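Side-chain contacts in haloacid delahogenase-like family hydrolase (Xanthomonas campestris pv. campestris, PDB 2PKE), which probably acts as a magnesium-dependent phosphatase of the haloacid dehalogenase superfamily, with a helical cap beside a parallel-sheet core that carries the metal site: residues K73-S78 and R104-H109; A36-I41 and E81-L86. All blocks are in the same frame, centred on the assembly; numbering follows the deposited sequence.

Contact 1 of 2, residues K73-S78 and R104-H109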
loop_
_atom_site.group_PDB
_atom_site.type_symbol
_atom_site.label_atom_id
_atom_site.label_comp_id
_atom_site.label_asym_id
_atom_site.label_seq_id
_atom_site.Cartn_x
_atom_site.Cartn_y
_atom_site.Cartn_z
ATOM N N LYS A 73 10.866 4.036 -0.450
ATOM C CA LYS A 73 11.030 4.021 -1.899
ATOM C C LYS A 73 11.034 5.426 -2.511
ATOM O O LYS A 73 11.923 5.767 -3.317
ATOM C CB LYS A 73 9.983 3.099 -2.526
ATOM C CG LYS A 73 10.546 2.225 -3.618
ATOM C CD LYS A 73 9.984 0.815 -3.623
ATOM C CE LYS A 73 8.508 0.748 -3.556
ATOM N NZ LYS A 73 8.147 -0.691 -3.637
ATOM N N GLY A 74 10.079 6.250 -2.101
ATOM C CA GLY A 74 10.011 7.640 -2.524
ATOM C C GLY A 74 11.174 8.420 -1.961
ATOM O O GLY A 74 11.701 9.308 -2.616
HETATM N N MSE A 75 11.578 8.083 -0.743
HETATM C CA MSE A 75 12.731 8.723 -0.117
HETATM C C MSE A 75 13.984 8.580 -1.015
HETATM O O MSE A 75 14.724 9.567 -1.210
HETATM C CB MSE A 75 13.039 8.076 1.226
HETATM C CG MSE A 75 14.155 8.771 2.065
HETATM SE SE MSE A 75 15.094 7.572 3.215
HETATM C CE MSE A 75 15.709 6.114 2.087
ATOM N N THR A 76 14.216 7.364 -1.520
ATOM C CA THR A 76 15.362 7.085 -2.404
ATOM C C THR A 76 15.367 7.878 -3.694
ATOM O O THR A 76 16.397 8.458 -4.075
ATOM C CB THR A 76 15.441 5.638 -2.735
ATOM O OG1 THR A 76 15.518 4.917 -1.495
ATOM C CG2 THR A 76 16.682 5.341 -3.576
ATOM N N LEU A 77 14.211 7.933 -4.334
ATOM C CA LEU A 77 14.027 8.722 -5.554
ATOM C C LEU A 77 14.182 10.231 -5.300
ATOM O O LEU A 77 14.775 10.939 -6.126
ATOM C CB LEU A 77 12.673 8.435 -6.175
ATOM C CG LEU A 77 12.557 7.042 -6.788
ATOM C CD1 LEU A 77 11.067 6.790 -6.994
ATOM C CD2 LEU A 77 13.392 6.843 -8.108
ATOM N N SER A 78 13.693 10.707 -4.162
ATOM C CA SER A 78 13.911 12.124 -3.805
ATOM C C SER A 78 15.408 12.401 -3.523
ATOM O O SER A 78 15.909 13.452 -3.844
ATOM C CB SER A 78 13.052 12.504 -2.628
ATOM O OG SER A 78 11.651 12.421 -2.949
ATOM N N ARG A 104 17.641 0.496 -0.626
ATOM C CA ARG A 104 17.493 -0.938 -0.472
ATOM C C ARG A 104 17.689 -1.373 0.967
ATOM O O ARG A 104 16.943 -2.238 1.459
ATOM C CB ARG A 104 18.428 -1.712 -1.382
ATOM C CG ARG A 104 18.023 -3.191 -1.537
ATOM C CD ARG A 104 19.136 -4.075 -2.022
ATOM N NE ARG A 104 19.918 -3.404 -3.061
ATOM C CZ ARG A 104 19.520 -3.213 -4.324
ATOM N NH1 ARG A 104 18.346 -3.675 -4.757
ATOM N NH2 ARG A 104 20.321 -2.572 -5.170
ATOM N N ALA A 105 18.691 -0.796 1.628
ATOM C CA ALA A 105 18.998 -1.170 2.993
ATOM C C ALA A 105 17.862 -0.762 3.911
ATOM O O ALA A 105 17.558 -1.481 4.864
ATOM C CB ALA A 105 20.317 -0.558 3.471
ATOM N N THR A 106 17.261 0.397 3.643
ATOM C CA THR A 106 16.203 0.969 4.518
ATOM C C THR A 106 14.925 0.157 4.349
ATOM O O THR A 106 14.198 -0.137 5.316
ATOM C CB THR A 106 15.967 2.456 4.233
ATOM O OG1 THR A 106 17.208 3.177 4.369
ATOM C CG2 THR A 106 14.956 3.015 5.201
ATOM N N LEU A 107 14.699 -0.280 3.123
ATOM C CA LEU A 107 13.553 -1.123 2.827
ATOM C C LEU A 107 13.588 -2.496 3.466
ATOM O O LEU A 107 12.576 -3.156 3.519
ATOM C CB LEU A 107 13.363 -1.257 1.316
ATOM C CG LEU A 107 12.704 -0.062 0.632
ATOM C CD1 LEU A 107 12.885 -0.185 -0.887
ATOM C CD2 LEU A 107 11.207 0.081 0.970
ATOM N N GLN A 108 14.746 -2.945 3.913
ATOM C CA GLN A 108 14.872 -4.190 4.660
ATOM C C GLN A 108 15.509 -3.899 6.007
ATOM O O GLN A 108 16.266 -4.714 6.511
ATOM C CB GLN A 108 15.769 -5.172 3.948
ATOM C CG GLN A 108 15.706 -5.194 2.475
ATOM C CD GLN A 108 16.902 -5.936 1.923
ATOM O OE1 GLN A 108 17.665 -5.423 1.091
ATOM N NE2 GLN A 108 17.108 -7.149 2.427
ATOM N N HIS A 109 15.224 -2.743 6.594
ATOM C CA HIS A 109 15.929 -2.398 7.827
ATOM C C HIS A 109 15.494 -3.370 8.907
ATOM O O HIS A 109 14.348 -3.830 8.905
ATOM C CB HIS A 109 15.826 -0.903 8.251
ATOM C CG HIS A 109 14.499 -0.464 8.811
ATOM N ND1 HIS A 109 13.966 -0.958 9.988
ATOM C CD2 HIS A 109 13.643 0.501 8.388
ATOM C CE1 HIS A 109 12.816 -0.345 10.236
ATOM N NE2 HIS A 109 12.602 0.550 9.283
#

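Contact 2 of 2, residues A36-I41 and E81-L86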
loop_
_atom_site.group_PDB
_atom_site.type_symbol
_atom_site.label_atom_id
_atom_site.label_comp_id
_atom_site.label_asym_id
_atom_site.label_seq_id
_atom_site.Cartn_x
_atom_site.Cartn_y
_atom_site.Cartn_z
ATOM N N ALA A 36 22.566 10.170 6.917
ATOM C CA ALA A 36 24.015 10.309 7.149
ATOM C C ALA A 36 24.827 9.606 6.080
ATOM O O ALA A 36 25.907 10.065 5.740
ATOM C CB ALA A 36 24.409 9.775 8.549
ATOM N N ASP A 37 24.333 8.491 5.549
ATOM C CA ASP A 37 25.028 7.818 4.423
ATOM C C ASP A 37 24.899 8.663 3.167
ATOM O O ASP A 37 25.876 8.817 2.439
ATOM C CB ASP A 37 24.489 6.408 4.157
ATOM C CG ASP A 37 24.827 5.415 5.263
ATOM O OD1 ASP A 37 25.908 5.521 5.868
ATOM O OD2 ASP A 37 23.992 4.524 5.523
ATOM N N PHE A 38 23.709 9.229 2.933
ATOM C CA PHE A 38 23.463 10.189 1.840
ATOM C C PHE A 38 24.464 11.351 1.885
ATOM O O PHE A 38 25.186 11.593 0.926
ATOM C CB PHE A 38 22.021 10.696 1.934
ATOM C CG PHE A 38 21.651 11.736 0.920
ATOM C CD1 PHE A 38 21.666 11.450 -0.440
ATOM C CD2 PHE A 38 21.230 12.988 1.310
ATOM C CE1 PHE A 38 21.281 12.407 -1.372
ATOM C CE2 PHE A 38 20.869 13.949 0.352
ATOM C CZ PHE A 38 20.905 13.636 -0.977
ATOM N N GLU A 39 24.533 12.026 3.026
ATOM C CA GLU A 39 25.472 13.129 3.265
ATOM C C GLU A 39 26.919 12.688 3.044
ATOM O O GLU A 39 27.706 13.413 2.442
ATOM C CB GLU A 39 25.232 13.675 4.690
ATOM C CG GLU A 39 26.252 14.676 5.236
ATOM N N ALA A 40 27.258 11.477 3.486
ATOM C CA ALA A 40 28.598 10.899 3.264
ATOM C C ALA A 40 28.866 10.724 1.777
ATOM O O ALA A 40 29.944 11.049 1.313
ATOM C CB ALA A 40 28.764 9.589 4.000
ATOM N N ILE A 41 27.903 10.234 1.003
ATOM C CA ILE A 41 28.083 10.210 -0.484
ATOM C C ILE A 41 28.324 11.620 -1.069
ATOM O O ILE A 41 29.288 11.862 -1.852
ATOM C CB ILE A 41 26.881 9.567 -1.215
ATOM C CG1 ILE A 41 26.759 8.104 -0.826
ATOM C CG2 ILE A 41 27.067 9.678 -2.710
ATOM C CD1 ILE A 41 25.436 7.558 -1.050
ATOM N N GLU A 81 17.254 12.638 -6.896
ATOM C CA GLU A 81 16.909 13.921 -7.492
ATOM C C GLU A 81 17.644 15.061 -6.795
ATOM O O GLU A 81 18.198 15.952 -7.431
ATOM C CB GLU A 81 15.391 14.052 -7.432
ATOM C CG GLU A 81 14.771 14.982 -8.413
ATOM C CD GLU A 81 13.326 14.593 -8.732
ATOM O OE1 GLU A 81 12.523 14.389 -7.790
ATOM O OE2 GLU A 81 13.001 14.485 -9.935
ATOM N N THR A 82 17.676 15.020 -5.475
ATOM C CA THR A 82 18.402 16.024 -4.686
ATOM C C THR A 82 19.914 16.038 -4.947
ATOM O O THR A 82 20.529 17.121 -5.042
ATOM C CB THR A 82 18.216 15.780 -3.196
ATOM O OG1 THR A 82 16.819 15.708 -2.865
ATOM C CG2 THR A 82 18.838 16.900 -2.393
ATOM N N ALA A 83 20.532 14.847 -5.026
ATOM C CA ALA A 83 21.994 14.733 -5.300
ATOM C C ALA A 83 22.383 15.260 -6.657
ATOM O O ALA A 83 23.440 15.908 -6.807
ATOM C CB ALA A 83 22.465 13.290 -5.160
ATOM N N ILE A 84 21.554 14.982 -7.653
ATOM C CA ILE A 84 21.802 15.458 -8.988
ATOM C C ILE A 84 21.747 16.999 -8.987
ATOM O O ILE A 84 22.589 17.663 -9.619
ATOM C CB ILE A 84 20.849 14.786 -10.021
ATOM C CG1 ILE A 84 21.194 13.295 -10.134
ATOM C CG2 ILE A 84 21.057 15.367 -11.397
ATOM C CD1 ILE A 84 20.173 12.433 -10.848
ATOM N N GLU A 85 20.783 17.559 -8.274
ATOM C CA GLU A 85 20.701 19.028 -8.096
ATOM C C GLU A 85 21.867 19.628 -7.353
ATOM O O GLU A 85 22.469 20.624 -7.801
ATOM C CB GLU A 85 19.456 19.423 -7.304
ATOM C CG GLU A 85 18.155 19.142 -7.997
ATOM C CD GLU A 85 17.965 19.986 -9.218
ATOM O OE1 GLU A 85 18.272 21.202 -9.168
ATOM O OE2 GLU A 85 17.524 19.419 -10.242
ATOM N N LEU A 86 22.135 19.070 -6.182
ATOM C CA LEU A 86 23.173 19.580 -5.313
ATOM C C LEU A 86 24.542 19.573 -5.982
ATOM O O LEU A 86 25.309 20.515 -5.790
ATOM C CB LEU A 86 23.250 18.789 -4.009
ATOM C CG LEU A 86 22.177 19.077 -2.977
ATOM C CD1 LEU A 86 22.181 18.000 -1.849
ATOM C CD2 LEU A 86 22.359 20.467 -2.429
#

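Contact 1 of 2, residues K73-S78 and R104-H109
Leu107 reaches over to the aliphatic stem of Lys73, its CD1 methyl lying 4.1 Å from Lys73 CD. The two side chains cross at about a right angle, so they meet at one point of the lysine stem rather than lying along it. The stem is bent at chi2 and chi3, and its ammonium leaves the contact altogether: Lys73 NZ is hydrogen-bonded to Phe68 O of the second subunit. The second meeting point is lighter. Met75, present as selenomethionine, has CG anti to the backbone N (chi1 -174°) and then bends at chi3, bringing CE to 4.0 Å from Thr106 OG1. That hydroxyl is engaged elsewhere, in a hydrogen bond with Ile102 O one turn back in its own helix, so the methyl merely packs against it. Helices 72-86 and 93-107 belong to the helical cap inserted between the first two strands of the core, 15-18 and 129-135, as in haloacid dehalogenase relatives with this kind of cap. Segment 104-109 runs out of the cap toward the core, and the side chain of Thr106 is about 9 Å from that of Asp21, a magnesium ligand. Around the pair, Tyr31 of helix 28-42 touches both Met75 and Thr106, while Ala72 lies against both Thr106 and Leu107. His109 N bonds to Thr106 O at 3.1 Å, and the His109 ring stacks with Tyr30. Toward the dimer partner, Thr76 and Lys73 both pack on Leu77 of the second subunit.

Contact 2 of 2, residues A36-I41 and E81-L86
Phe38 spans the gap to Thr82 and Ala83 with the far end of its ring, where the packing is tightest. Its CZ lies 4.1 Å from Thr82 CB and equally near Thr82 CG2, while the neighbouring ring carbon CE1 sits 4.1 Å from Ala83 CB. With CG anti to the backbone N (chi1 177°), the phenyl stretches straight out from its helix and bridges backbones whose nearest CA atoms, those of Phe38 and Ala83, are 8.6 Å apart. Thr82 presents its carbon side: OG1 is hydrogen-bonded to Ser78 O within the same helix, which leaves CB and CG2 to meet the ring. All three residues are buried. Here helix 28-42, the first of the helical cap, is held against helix 72-86 by apolar contact, well away from the magnesium site. Helix 57-68 closes in beside Thr82 through Leu57 and Val60, and Leu42 touches Ala83. Packing slackens toward the end of helix 72-86, where Leu86 points toward segment 36-41 but its CD1 remains 4.6 Å from Phe38 CZ; this partly exposed leucine leans instead on Leu42, Leu46 and Gln54. Ile41 turns to helix 93-107, touching Ile102, Arg98 and Asp95. The solvent side lies on the outer faces, where Ala36 and Glu85 are exposed. Glu81, in contrast, is buried on another face of its helix, in a salt bridge to Arg104 of the second subunit.

In the fold
From the N terminus, the chain leaves strand 15-18 and enters the cap through helix 28-42, where contact 2 begins. It passes through helix 57-68 and starts contact 1 at 73-78, early in helix 72-86. Farther along that helix, 81-86 returns to 36-41 and closes the loop of contact 2, which includes the unmodelled residues 48-52. Contact 1 closes last, when helix 93-107 brings 104-109 back to 73-78. The two loops therefore cross, sharing helix 72-86, with contact centres 14 Å apart. Together they tie this helix to the first and last of the four cap helices, contact 1 nearer the core and contact 2 farther out.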